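Long-range contacts in putative laminarinase (PDB 2W39), which probably hydrolyses the O-glycosidic bonds of beta-glucans such as laminarin and lichenin, as a secreted family 16 glycoside hydrolase of a white-rot fungus: residues 1-6 and 217-222; 74-79 and 245-250; 91-96 and 287-292; 192-197 and 231-236. All coordinates share one frame; numbering follows the deposited sequence.

Interaction 1. Residues 1-6 and 217-222; sequences ATYHLE and ATINTD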
loop_
_atom_site.group_PDB
_atom_site.type_symbol
_atom_site.label_atom_id
_atom_site.label_comp_id
_atom_site.label_asym_id
_atom_site.label_seq_id
_atom_site.Cartn_x
_atom_site.Cartn_y
_atom_site.Cartn_z
ATOM N N ALA A 1 2.656 -13.718 -18.292
ATOM C CA ALA A 1 1.450 -14.489 -18.712
ATOM C C ALA A 1 0.304 -13.575 -19.141
ATOM O O ALA A 1 0.299 -12.381 -18.841
ATOM C CB ALA A 1 0.989 -15.439 -17.600
ATOM N N THR A 2 -0.670 -14.149 -19.836
ATOM C CA THR A 2 -1.878 -13.435 -20.252
ATOM C C THR A 2 -2.959 -13.591 -19.194
ATOM O O THR A 2 -3.204 -14.688 -18.683
ATOM C CB THR A 2 -2.387 -13.945 -21.626
ATOM O OG1 THR A 2 -1.388 -13.673 -22.614
ATOM C CG2 THR A 2 -3.666 -13.261 -22.040
ATOM N N TYR A 3 -3.598 -12.474 -18.867
ATOM C CA TYR A 3 -4.677 -12.452 -17.877
ATOM C C TYR A 3 -5.816 -11.625 -18.442
ATOM O O TYR A 3 -5.625 -10.820 -19.373
ATOM C CB TYR A 3 -4.219 -11.832 -16.544
ATOM C CG TYR A 3 -3.050 -12.486 -15.867
ATOM C CD1 TYR A 3 -3.241 -13.410 -14.833
ATOM C CD2 TYR A 3 -1.741 -12.158 -16.203
ATOM C CE1 TYR A 3 -2.168 -13.987 -14.183
ATOM C CE2 TYR A 3 -0.662 -12.736 -15.550
ATOM C CZ TYR A 3 -0.898 -13.654 -14.551
ATOM O OH TYR A 3 0.157 -14.253 -13.890
ATOM N N HIS A 4 -6.986 -11.775 -17.835
ATOM C CA HIS A 4 -8.184 -11.079 -18.291
ATOM C C HIS A 4 -8.866 -10.412 -17.118
ATOM O O HIS A 4 -8.796 -10.877 -15.974
ATOM C CB HIS A 4 -9.134 -12.043 -19.016
ATOM C CG HIS A 4 -8.501 -12.649 -20.218
ATOM N ND1 HIS A 4 -7.828 -13.852 -20.187
ATOM C CD2 HIS A 4 -8.335 -12.155 -21.466
ATOM C CE1 HIS A 4 -7.322 -14.099 -21.388
ATOM N NE2 HIS A 4 -7.622 -13.087 -22.182
ATOM N N LEU A 5 -9.572 -9.332 -17.406
ATOM C CA LEU A 5 -10.177 -8.521 -16.364
ATOM C C LEU A 5 -11.104 -9.337 -15.483
ATOM O O LEU A 5 -11.944 -10.106 -15.980
ATOM C CB LEU A 5 -10.941 -7.373 -17.015
ATOM C CG LEU A 5 -11.401 -6.239 -16.127
ATOM C CD1 LEU A 5 -10.202 -5.522 -15.455
ATOM C CD2 LEU A 5 -12.225 -5.275 -16.977
ATOM N N GLU A 6 -10.949 -9.153 -14.176
ATOM C CA GLU A 6 -11.757 -9.805 -13.147
ATOM C C GLU A 6 -12.595 -8.770 -12.383
ATOM O O GLU A 6 -13.747 -9.033 -12.041
ATOM C CB GLU A 6 -10.826 -10.596 -12.205
ATOM C CG GLU A 6 -11.467 -11.252 -11.002
ATOM C CD GLU A 6 -12.486 -12.316 -11.344
ATOM O OE1 GLU A 6 -12.503 -12.842 -12.468
ATOM O OE2 GLU A 6 -13.278 -12.654 -10.441
ATOM N N ALA A 217 -9.057 -4.921 -21.105
ATOM C CA ALA A 217 -9.531 -6.104 -20.410
ATOM C C ALA A 217 -8.601 -7.315 -20.551
ATOM O O ALA A 217 -8.722 -8.250 -19.775
ATOM C CB ALA A 217 -10.954 -6.449 -20.823
ATOM N N THR A 218 -7.699 -7.306 -21.539
ATOM C CA THR A 218 -6.698 -8.367 -21.711
ATOM C C THR A 218 -5.304 -7.771 -21.532
ATOM O O THR A 218 -5.007 -6.718 -22.116
ATOM C CB THR A 218 -6.805 -9.015 -23.105
ATOM O OG1 THR A 218 -8.097 -9.610 -23.252
ATOM C CG2 THR A 218 -5.749 -10.067 -23.286
ATOM N N ILE A 219 -4.459 -8.439 -20.744
ATOM C CA ILE A 219 -3.094 -7.982 -20.515
ATOM C C ILE A 219 -2.136 -9.141 -20.669
ATOM O O ILE A 219 -2.540 -10.305 -20.584
ATOM C CB ILE A 219 -2.897 -7.335 -19.117
ATOM C CG1 ILE A 219 -3.160 -8.359 -17.995
ATOM C CG2 ILE A 219 -3.742 -6.071 -18.984
ATOM C CD1 ILE A 219 -2.772 -7.872 -16.603
ATOM N N ASN A 220 -0.867 -8.818 -20.912
ATOM C CA ASN A 220 0.170 -9.832 -20.984
ATOM C C ASN A 220 1.432 -9.288 -20.319
ATOM O O ASN A 220 2.093 -8.390 -20.851
ATOM C CB ASN A 220 0.439 -10.192 -22.451
ATOM C CG ASN A 220 1.503 -11.262 -22.614
ATOM O OD1 ASN A 220 2.158 -11.676 -21.661
ATOM N ND2 ASN A 220 1.667 -11.730 -23.847
ATOM N N THR A 221 1.758 -9.824 -19.144
ATOM C CA THR A 221 2.848 -9.273 -18.349
ATOM C C THR A 221 4.221 -9.568 -18.944
ATOM O O THR A 221 5.200 -8.967 -18.514
ATOM C CB THR A 221 2.790 -9.761 -16.884
ATOM O OG1 THR A 221 2.925 -11.187 -16.876
ATOM C CG2 THR A 221 1.481 -9.372 -16.237
ATOM N N ASP A 222 4.286 -10.488 -19.911
ATOM C CA ASP A 222 5.530 -10.773 -20.651
ATOM C C ASP A 222 6.098 -9.517 -21.288
ATOM O O ASP A 222 7.299 -9.457 -21.585
ATOM C CB ASP A 222 5.286 -11.782 -21.798
ATOM C CG ASP A 222 5.001 -13.193 -21.313
ATOM O OD1 ASP A 222 4.751 -14.070 -22.177
ATOM O OD2 ASP A 222 5.037 -13.447 -20.090
HETATM O O HOH W 1 1.570 -14.753 -22.095
#

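Interaction 2. Residues 74-79 and 245-250; sequences IRSIKT and NNIIIN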
loop_
_atom_site.group_PDB
_atom_site.type_symbol
_atom_site.label_atom_id
_atom_site.label_comp_id
_atom_site.label_asym_id
_atom_site.label_seq_id
_atom_site.Cartn_x
_atom_site.Cartn_y
_atom_site.Cartn_z
ATOM N N ILE A 74 -9.724 0.398 3.844
ATOM C CA ILE A 74 -10.702 -0.300 3.029
ATOM C C ILE A 74 -10.153 -1.626 2.567
ATOM O O ILE A 74 -8.956 -1.764 2.316
ATOM C CB ILE A 74 -11.232 0.588 1.850
ATOM C CG1 ILE A 74 -10.178 0.879 0.751
ATOM C CG2 ILE A 74 -11.875 1.882 2.396
ATOM C CD1 ILE A 74 -10.782 1.433 -0.530
ATOM N N ARG A 75 -11.027 -2.616 2.454
ATOM C CA ARG A 75 -10.628 -3.976 2.162
ATOM C C ARG A 75 -11.556 -4.552 1.099
ATOM O O ARG A 75 -12.790 -4.492 1.225
ATOM C CB ARG A 75 -10.736 -4.820 3.437
ATOM C CG ARG A 75 -10.288 -6.266 3.227
ATOM C CD ARG A 75 -10.451 -7.095 4.475
ATOM N NE ARG A 75 -11.859 -7.365 4.777
ATOM C CZ ARG A 75 -12.277 -8.023 5.852
ATOM N NH1 ARG A 75 -11.407 -8.437 6.760
ATOM N NH2 ARG A 75 -13.571 -8.260 6.018
ATOM N N SER A 76 -10.986 -5.143 0.054
ATOM C CA SER A 76 -11.831 -5.765 -0.974
ATOM C C SER A 76 -12.662 -6.874 -0.358
ATOM O O SER A 76 -12.192 -7.616 0.500
ATOM C CB SER A 76 -11.004 -6.313 -2.146
ATOM O OG SER A 76 -10.133 -7.363 -1.744
ATOM N N ILE A 77 -13.893 -7.018 -0.827
ATOM C CA ILE A 77 -14.728 -8.132 -0.384
ATOM C C ILE A 77 -14.162 -9.439 -0.965
ATOM O O ILE A 77 -14.077 -10.451 -0.273
ATOM C CB ILE A 77 -16.211 -7.890 -0.748
ATOM C CG1 ILE A 77 -16.764 -6.732 0.090
ATOM C CG2 ILE A 77 -17.039 -9.163 -0.526
ATOM C CD1 ILE A 77 -18.093 -6.191 -0.402
ATOM N N LYS A 78 -13.790 -9.416 -2.240
ATOM C CA LYS A 78 -13.208 -10.588 -2.858
ATOM C C LYS A 78 -11.787 -10.846 -2.398
ATOM O O LYS A 78 -11.075 -9.934 -1.938
ATOM C CB LYS A 78 -13.237 -10.437 -4.368
ATOM C CG LYS A 78 -14.654 -10.584 -4.889
ATOM C CD LYS A 78 -14.769 -10.223 -6.342
ATOM C CE LYS A 78 -14.110 -11.231 -7.235
ATOM N NZ LYS A 78 -14.472 -10.926 -8.654
ATOM N N THR A 79 -11.375 -12.105 -2.526
ATOM C CA THR A 79 -10.001 -12.507 -2.276
ATOM C C THR A 79 -9.393 -13.067 -3.566
ATOM O O THR A 79 -10.120 -13.438 -4.495
ATOM C CB THR A 79 -9.909 -13.557 -1.164
ATOM O OG1 THR A 79 -10.651 -14.689 -1.602
ATOM C CG2 THR A 79 -10.456 -13.037 0.142
ATOM N N ASN A 245 -5.947 -13.721 -0.633
ATOM C CA ASN A 245 -5.724 -12.453 0.062
ATOM C C ASN A 245 -6.717 -11.395 -0.412
ATOM O O ASN A 245 -7.074 -11.345 -1.587
ATOM C CB ASN A 245 -4.312 -11.918 -0.248
ATOM C CG ASN A 245 -3.179 -12.603 0.507
ATOM O OD1 ASN A 245 -3.336 -13.629 1.191
ATOM N ND2 ASN A 245 -2.010 -12.015 0.380
ATOM N N ASN A 246 -7.103 -10.521 0.510
ATOM C CA ASN A 246 -7.830 -9.293 0.178
ATOM C C ASN A 246 -6.837 -8.193 -0.182
ATOM O O ASN A 246 -5.685 -8.208 0.272
ATOM C CB ASN A 246 -8.639 -8.780 1.381
ATOM C CG ASN A 246 -9.548 -9.832 1.988
ATOM O OD1 ASN A 246 -9.097 -10.661 2.780
ATOM N ND2 ASN A 246 -10.829 -9.797 1.623
ATOM N N ILE A 247 -7.335 -7.231 -0.956
ATOM C CA ILE A 247 -6.612 -5.982 -1.202
ATOM C C ILE A 247 -7.036 -4.957 -0.147
ATOM O O ILE A 247 -8.242 -4.796 0.125
ATOM C CB ILE A 247 -6.929 -5.447 -2.622
ATOM C CG1 ILE A 247 -6.352 -6.394 -3.674
ATOM C CG2 ILE A 247 -6.421 -4.004 -2.808
ATOM C CD1 ILE A 247 -6.868 -6.176 -5.100
ATOM N N ILE A 248 -6.049 -4.311 0.470
ATOM C CA ILE A 248 -6.276 -3.305 1.511
ATOM C C ILE A 248 -5.590 -2.006 1.112
ATOM O O ILE A 248 -4.448 -2.014 0.638
ATOM C CB ILE A 248 -5.784 -3.801 2.900
ATOM C CG1 ILE A 248 -6.505 -5.109 3.266
ATOM C CG2 ILE A 248 -6.011 -2.718 3.985
ATOM C CD1 ILE A 248 -6.025 -5.737 4.563
ATOM N N ILE A 249 -6.295 -0.892 1.297
ATOM C CA ILE A 249 -5.726 0.438 1.106
ATOM C C ILE A 249 -6.059 1.247 2.350
ATOM O O ILE A 249 -7.225 1.322 2.742
ATOM C CB ILE A 249 -6.257 1.148 -0.162
ATOM C CG1 ILE A 249 -6.070 0.255 -1.392
ATOM C CG2 ILE A 249 -5.563 2.496 -0.325
ATOM C CD1 ILE A 249 -6.820 0.759 -2.636
ATOM N N ASN A 250 -5.045 1.819 2.999
ATOM C CA ASN A 250 -5.267 2.459 4.299
ATOM C C ASN A 250 -4.344 3.626 4.534
ATOM O O ASN A 250 -3.371 3.833 3.806
ATOM C CB ASN A 250 -5.109 1.441 5.453
ATOM C CG ASN A 250 -3.677 1.013 5.641
ATOM O OD1 ASN A 250 -3.177 0.168 4.893
ATOM N ND2 ASN A 250 -2.983 1.620 6.607
#

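Interaction 3. Residues 91-96 and 287-292; sequences HMPQGC and AYWDIA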
loop_
_atom_site.group_PDB
_atom_site.type_symbol
_atom_site.label_atom_id
_atom_site.label_comp_id
_atom_site.label_asym_id
_atom_site.label_seq_id
_atom_site.Cartn_x
_atom_site.Cartn_y
_atom_site.Cartn_z
ATOM N N HIS A 91 -2.418 10.459 -6.254
ATOM C CA HIS A 91 -1.891 11.088 -5.046
ATOM C C HIS A 91 -1.908 10.042 -3.940
ATOM O O HIS A 91 -2.844 9.243 -3.855
ATOM C CB HIS A 91 -2.787 12.271 -4.657
ATOM C CG HIS A 91 -2.192 13.224 -3.661
ATOM N ND1 HIS A 91 -2.292 13.045 -2.294
ATOM C CD2 HIS A 91 -1.539 14.398 -3.841
ATOM C CE1 HIS A 91 -1.727 14.075 -1.681
ATOM N NE2 HIS A 91 -1.257 14.904 -2.596
ATOM N N MET A 92 -0.878 10.044 -3.100
ATOM C CA MET A 92 -0.879 9.226 -1.887
ATOM C C MET A 92 -0.710 10.135 -0.676
ATOM O O MET A 92 -0.248 11.275 -0.793
ATOM C CB MET A 92 0.233 8.171 -1.903
ATOM C CG MET A 92 1.642 8.725 -1.705
ATOM S SD MET A 92 2.904 7.455 -1.417
ATOM C CE MET A 92 2.955 6.645 -3.039
ATOM N N PRO A 93 -1.102 9.657 0.510
ATOM C CA PRO A 93 -0.972 10.552 1.654
ATOM C C PRO A 93 0.447 11.012 1.899
ATOM O O PRO A 93 1.410 10.238 1.794
ATOM C CB PRO A 93 -1.470 9.699 2.824
ATOM C CG PRO A 93 -2.465 8.730 2.181
ATOM C CD PRO A 93 -1.821 8.411 0.838
ATOM N N GLN A 94 0.553 12.267 2.317
ATOM C CA GLN A 94 1.827 12.816 2.781
ATOM C C GLN A 94 1.618 13.605 4.066
ATOM O O GLN A 94 0.502 13.987 4.401
ATOM C CB GLN A 94 2.510 13.665 1.703
ATOM C CG GLN A 94 1.727 14.905 1.324
ATOM C CD GLN A 94 2.486 15.773 0.350
ATOM O OE1 GLN A 94 2.728 15.390 -0.795
ATOM N NE2 GLN A 94 2.869 16.960 0.799
ATOM N N GLY A 95 2.724 13.804 4.772
ATOM C CA GLY A 95 2.760 14.559 6.014
ATOM C C GLY A 95 3.536 13.804 7.078
ATOM O O GLY A 95 3.600 12.571 7.082
ATOM N N CYS A 96 4.140 14.552 8.002
ATOM C CA CYS A 96 4.748 13.948 9.174
ATOM C C CYS A 96 3.743 13.065 9.901
ATOM O O CYS A 96 2.598 13.466 10.124
ATOM C CB CYS A 96 5.250 15.042 10.100
ATOM S SG CYS A 96 6.879 15.692 9.591
ATOM N N ALA A 287 -2.949 14.584 3.379
ATOM C CA ALA A 287 -2.897 13.175 3.763
ATOM C C ALA A 287 -4.082 12.433 3.141
ATOM O O ALA A 287 -4.992 11.982 3.841
ATOM C CB ALA A 287 -2.884 13.048 5.277
ATOM N N TYR A 288 -4.058 12.334 1.812
ATOM C CA TYR A 288 -5.122 11.660 1.075
ATOM C C TYR A 288 -4.581 10.802 -0.051
ATOM O O TYR A 288 -3.565 11.129 -0.683
ATOM C CB TYR A 288 -6.164 12.657 0.509
ATOM C CG TYR A 288 -5.678 13.613 -0.560
ATOM C CD1 TYR A 288 -5.829 13.321 -1.917
ATOM C CD2 TYR A 288 -5.104 14.837 -0.209
ATOM C CE1 TYR A 288 -5.399 14.225 -2.902
ATOM C CE2 TYR A 288 -4.666 15.723 -1.176
ATOM C CZ TYR A 288 -4.810 15.408 -2.513
ATOM O OH TYR A 288 -4.381 16.287 -3.478
ATOM N N TRP A 289 -5.273 9.692 -0.286
ATOM C CA TRP A 289 -5.171 8.956 -1.534
ATOM C C TRP A 289 -6.141 9.570 -2.527
ATOM O O TRP A 289 -7.278 9.880 -2.169
ATOM C CB TRP A 289 -5.620 7.512 -1.313
ATOM C CG TRP A 289 -4.723 6.630 -0.491
ATOM C CD1 TRP A 289 -4.869 6.308 0.832
ATOM C CD2 TRP A 289 -3.589 5.903 -0.963
ATOM N NE1 TRP A 289 -3.863 5.439 1.222
ATOM C CE2 TRP A 289 -3.081 5.161 0.129
ATOM C CE3 TRP A 289 -2.953 5.803 -2.210
ATOM C CZ2 TRP A 289 -1.971 4.319 0.007
ATOM C CZ3 TRP A 289 -1.831 4.976 -2.320
ATOM C CH2 TRP A 289 -1.355 4.250 -1.221
ATOM N N ASP A 290 -5.714 9.700 -3.786
ATOM C CA ASP A 290 -6.613 9.998 -4.911
ATOM C C ASP A 290 -6.317 8.902 -5.919
ATOM O O ASP A 290 -5.204 8.847 -6.477
ATOM C CB ASP A 290 -6.341 11.407 -5.471
ATOM C CG ASP A 290 -7.173 11.735 -6.704
ATOM O OD1 ASP A 290 -7.693 10.827 -7.366
ATOM O OD2 ASP A 290 -7.276 12.944 -7.034
ATOM N N ILE A 291 -7.277 7.999 -6.088
ATOM C CA ILE A 291 -7.103 6.805 -6.905
ATOM C C ILE A 291 -8.041 6.895 -8.105
ATOM O O ILE A 291 -9.252 7.131 -7.949
ATOM C CB ILE A 291 -7.360 5.553 -6.053
ATOM C CG1 ILE A 291 -6.222 5.421 -5.021
ATOM C CG2 ILE A 291 -7.457 4.301 -6.929
ATOM C CD1 ILE A 291 -6.523 4.501 -3.847
ATOM N N ALA A 292 -7.468 6.755 -9.298
ATOM C CA ALA A 292 -8.232 6.786 -10.544
ATOM C C ALA A 292 -8.910 5.445 -10.825
ATOM O O ALA A 292 -10.043 5.413 -11.336
ATOM C CB ALA A 292 -7.315 7.181 -11.718
#

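Interaction 4. Residues 192-197 and 231-236; sequences TNSFIK and FPNTNC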
loop_
_atom_site.group_PDB
_atom_site.type_symbol
_atom_site.label_atom_id
_atom_site.label_comp_id
_atom_site.label_asym_id
_atom_site.label_seq_id
_atom_site.Cartn_x
_atom_site.Cartn_y
_atom_site.Cartn_z
ATOM N N THR A 192 1.948 -15.206 -8.897
ATOM C CA THR A 192 1.737 -16.557 -9.383
ATOM C C THR A 192 2.247 -17.535 -8.331
ATOM O O THR A 192 2.719 -17.129 -7.269
ATOM C CB THR A 192 2.467 -16.819 -10.713
ATOM O OG1 THR A 192 3.872 -16.944 -10.469
ATOM C CG2 THR A 192 2.187 -15.721 -11.741
ATOM N N ASN A 193 2.160 -18.833 -8.624
ATOM C CA ASN A 193 2.737 -19.826 -7.721
ATOM C C ASN A 193 4.236 -19.676 -7.606
ATOM O O ASN A 193 4.825 -20.111 -6.605
ATOM C CB ASN A 193 2.475 -21.246 -8.209
ATOM C CG ASN A 193 2.923 -22.302 -7.200
ATOM O OD1 ASN A 193 3.894 -23.086 -7.419
ATOM N ND2 ASN A 193 2.229 -22.330 -6.076
ATOM N N SER A 194 4.849 -19.132 -8.655
ATOM C CA SER A 194 6.290 -19.098 -8.800
ATOM C C SER A 194 6.979 -17.818 -8.363
ATOM O O SER A 194 8.180 -17.823 -8.164
ATOM C CB SER A 194 6.667 -19.351 -10.263
ATOM O OG SER A 194 6.344 -20.665 -10.698
ATOM N N PHE A 195 6.247 -16.716 -8.244
ATOM C CA PHE A 195 6.859 -15.439 -7.903
ATOM C C PHE A 195 5.802 -14.415 -7.558
ATOM O O PHE A 195 4.612 -14.575 -7.866
ATOM C CB PHE A 195 7.730 -14.891 -9.059
ATOM C CG PHE A 195 6.987 -14.631 -10.348
ATOM C CD1 PHE A 195 6.111 -13.547 -10.477
ATOM C CD2 PHE A 195 7.195 -15.454 -11.455
ATOM C CE1 PHE A 195 5.427 -13.308 -11.683
ATOM C CE2 PHE A 195 6.520 -15.212 -12.657
ATOM C CZ PHE A 195 5.644 -14.144 -12.755
ATOM N N ILE A 196 6.279 -13.346 -6.928
ATOM C CA ILE A 196 5.553 -12.075 -6.870
ATOM C C ILE A 196 6.449 -11.010 -7.491
ATOM O O ILE A 196 7.648 -10.976 -7.222
ATOM C CB ILE A 196 5.151 -11.742 -5.412
ATOM C CG1 ILE A 196 4.049 -12.707 -4.952
ATOM C CG2 ILE A 196 4.681 -10.280 -5.292
ATOM C CD1 ILE A 196 3.756 -12.695 -3.467
ATOM N N LYS A 197 5.842 -10.172 -8.334
ATOM C CA LYS A 197 6.530 -9.037 -8.957
ATOM C C LYS A 197 5.734 -7.771 -8.707
ATOM O O LYS A 197 4.497 -7.792 -8.739
ATOM C CB LYS A 197 6.661 -9.226 -10.472
ATOM C CG LYS A 197 7.672 -10.295 -10.873
ATOM C CD LYS A 197 7.663 -10.569 -12.365
ATOM C CE LYS A 197 8.588 -11.742 -12.691
ATOM N NZ LYS A 197 8.576 -12.068 -14.145
ATOM N N PHE A 231 10.282 -11.221 -6.304
ATOM C CA PHE A 231 10.321 -12.205 -5.225
ATOM C C PHE A 231 10.161 -13.575 -5.871
ATOM O O PHE A 231 9.054 -14.092 -6.002
ATOM C CB PHE A 231 9.212 -11.929 -4.216
ATOM C CG PHE A 231 9.320 -10.579 -3.578
ATOM C CD1 PHE A 231 8.502 -9.520 -3.993
ATOM C CD2 PHE A 231 10.250 -10.347 -2.561
ATOM C CE1 PHE A 231 8.627 -8.260 -3.387
ATOM C CE2 PHE A 231 10.367 -9.093 -1.957
ATOM C CZ PHE A 231 9.548 -8.053 -2.375
ATOM N N PRO A 232 11.277 -14.166 -6.336
ATOM C CA PRO A 232 11.206 -15.473 -6.996
ATOM C C PRO A 232 11.027 -16.586 -5.959
ATOM O O PRO A 232 11.095 -16.353 -4.744
ATOM C CB PRO A 232 12.576 -15.582 -7.661
ATOM C CG PRO A 232 13.465 -14.802 -6.776
ATOM C CD PRO A 232 12.644 -13.615 -6.314
ATOM N N ASN A 233 10.828 -17.806 -6.447
ATOM C CA ASN A 233 10.654 -18.946 -5.559
ATOM C C ASN A 233 11.922 -19.735 -5.268
ATOM O O ASN A 233 11.864 -20.811 -4.665
ATOM C CB ASN A 233 9.526 -19.860 -6.063
ATOM C CG ASN A 233 9.875 -20.598 -7.348
ATOM O OD1 ASN A 233 10.920 -20.361 -7.959
ATOM N ND2 ASN A 233 8.992 -21.500 -7.768
ATOM N N THR A 234 13.070 -19.178 -5.638
ATOM C CA THR A 234 14.352 -19.853 -5.446
ATOM C C THR A 234 14.507 -20.455 -4.051
ATOM O O THR A 234 14.974 -21.594 -3.899
ATOM C CB THR A 234 15.468 -18.837 -5.680
ATOM O OG1 THR A 234 15.222 -18.183 -6.927
ATOM C CG2 THR A 234 16.841 -19.489 -5.709
ATOM N N ASN A 235 14.164 -19.647 -3.044
ATOM C CA ASN A 235 14.297 -20.017 -1.641
ATOM C C ASN A 235 12.988 -19.823 -0.868
ATOM O O ASN A 235 12.986 -19.634 0.354
ATOM C CB ASN A 235 15.408 -19.191 -0.996
ATOM C CG ASN A 235 16.739 -19.325 -1.719
ATOM O OD1 ASN A 235 17.157 -18.431 -2.466
ATOM N ND2 ASN A 235 17.420 -20.441 -1.495
ATOM N N CYS A 236 11.874 -19.879 -1.586
ATOM C CA CYS A 236 10.564 -19.699 -0.970
ATOM C C CYS A 236 9.497 -20.289 -1.854
ATOM O O CYS A 236 9.332 -19.848 -2.990
ATOM C CB CYS A 236 10.267 -18.207 -0.799
ATOM S SG CYS A 236 8.658 -17.922 -0.023
HETATM O O HOH W 2 6.782 -21.711 -5.685
#

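Interaction 1. Residues 1-6 and 217-222
The amino terminus of A1 is gripped by two side chains of 217-222: its N makes a salt bridge with D222 OD2 at 3.0 Å, entering from above the carboxylate plane, and hydrogen bonds to T221 OG1 at 2.9 Å. T221 OG1 is placed for this by a chi1 of 62°, between its own backbone N and carbonyl carbon, and it also bonds to E190. The carbonyl of A1 in turn accepts from T221 N. Beyond this clamp the chains pair as antiparallel strands: Y3 and I219 exchange both backbone bonds, the one from I219 N to Y3 O nearly straight at 172°, and L5 N reaches A217 O at 2.7 Å. N220 OD1 accepts from D222 N, closing an Asx turn, and from a water that also bonds T2 OG1. A leucine in place of N220 would probably leave D222 N without its acceptor and the water without one anchor, freeing the turn that presents D222 to the terminus. T218, polar and beta-branched, suits an extended, exposed strand, and its OG1 lies 3.1 Å from H4 CD2, at the edge of the imidazole. On the buried face Y3 CB packs on I219 CG1, while the phenol OH bonds to E190. Strand 2-9 pairs with 218-220 on one edge and 288-297 on the other, with V84 of strand 83-89 and Y297 packing against Y3 and I219.

Interaction 2. Residues 74-79 and 245-250
S76 OG takes part in two bonds: it accepts from I247 N at 2.9 Å and donates to K78 O at 2.7 Å. A chi1 of 64° sets the hydroxyl between the backbone N and carbonyl carbon of S76, within reach of I247 N, and a small hydroxyl suits this buried place because it can serve both backbones at once. The contact is an antiparallel strand pair in one sheet of the GH16 beta-sandwich, joining strand 69-76 to strand 246-253. I74 and I249 exchange two backbone bonds, and S76 N adds a third to I247 O. At S76 and N246 side chains also join in, S76 OG replacing a backbone acceptor. On the buried side I74 and I249 lie alongside each other, CG1 to CB 4.0 Å apart, with I247 next in line facing strand 288-297; branched aliphatic residues fit both the extended backbone and the interior of the sandwich. R75 extends on the other face, where its side chain crosses that of N246, R75 CG 3.5 Å from N246 CB, and meets I248 CG1. Its guanidinium, 22° from the plane of the N246 amide, forms a salt bridge with E107 through NH1. I248, about 6 Å by its side chain from a bound glucose unit, places this face beside the sugar-binding cleft. N246 ND2 donates to S76 O at 2.8 Å, with an angle of 153° at the hydrogen.

Interaction 3. Residues 91-96 and 287-292
H91 and Y288 form an offset stack, their rings almost parallel, 3° between planes and 3.7 Å between centroids. CG of H91 sits anti to the backbone N (chi1 -165°), carrying the imidazole over the phenol, so that Y288 CZ covers the centre of the H91 ring and H91 ND1 that of the Y288 ring. Hydrogen bonds fix the same imidazole: ND1 donates to Y288 O at 2.8 Å, with the acceptor in the ring plane, which sets the rotation of the ring. The backbones of H91 and D290 exchange two more bonds, the one from D290 N to H91 O being the shorter at 2.9 Å. An alanine at Y288 would keep the carbonyl partner of ND1, yet it would probably leave one face of the imidazole without its aromatic cover. CH-pi contacts form a second group around W289. P93 CD stands over the five-membered ring, 3.4 Å from its centroid and 4° off the normal, while M92 CB lies over the six-membered ring, 3.8 Å from W289 CZ3. A proline suits this site: its rigid ring can set the CD methylene on the indole face, and it has no N-H needing an acceptor. Together these contacts tie the loop between strands 83-89 and 98-105 to strand 288-297, where W289 reaches across to the other sheet of the GH16 beta-sandwich.

Interaction 4. Residues 192-197 and 231-236
F231 opens the second segment with a pair of backbone bonds to I196: its N donates to I196 O at 2.8 Å, nearly along the C=O axis, and its O accepts from I196 N at 3.0 Å. This antiparallel pairing joins strands 195-202 and 229-232 in the outer part of one sheet of the GH16 beta-sandwich. The F231 carbonyl serves a second, weaker role, since F195 CA approaches it in a CA-H...O contact. The phenyl of F231 and the side chain of I196 cross on the buried face, CD1 to CG2 4.1 Å apart, and both touch L132 of strand 129-133 in the other sheet; large apolar groups are apt where two sheets meet. P232 follows, its CA 4.1 Å from F195 CB; a proline has no N-H to offer, and its ring packs on M140 and P141. CB of N233 points toward 192-197 and lies 3.2 Å from S194 O, and a chi1 of 69° puts CG near the same oxygen. From N233 to C236 the chain makes a type I turn, and C236 is tied by a disulfide to C138. In 192-197, T192 OG1 accepts from S194 N, an ST turn just before strand 195-202. A water spans the two segments, donating to N193 O at 2.7 Å and accepting from N233 ND2.

Overall arrangement
Interactions 1, 3 and 4 all reach one antiparallel sheet of the sandwich, and interaction 2 belongs to the other. Interaction 1 touches two neighbours: E6 OE2 forms a salt bridge with K78 NZ of interaction 2 at 2.8 Å, and Y3 OH packs on T192 CG2 of interaction 4. Between the sheets, interactions 2 and 3 meet through I249 and I291, and W289 NE1 makes a probable hydrogen bond to N250 O at 3.1 Å. Interactions 3 and 4 lie on opposite sides of the chain's centre, their centres 30 Å apart. Interaction 2 comes closest to the sugars in the cleft, with the I248 side chain about 7 Å from the gluconolactone; F231 of interaction 4 is about 11 Å from it.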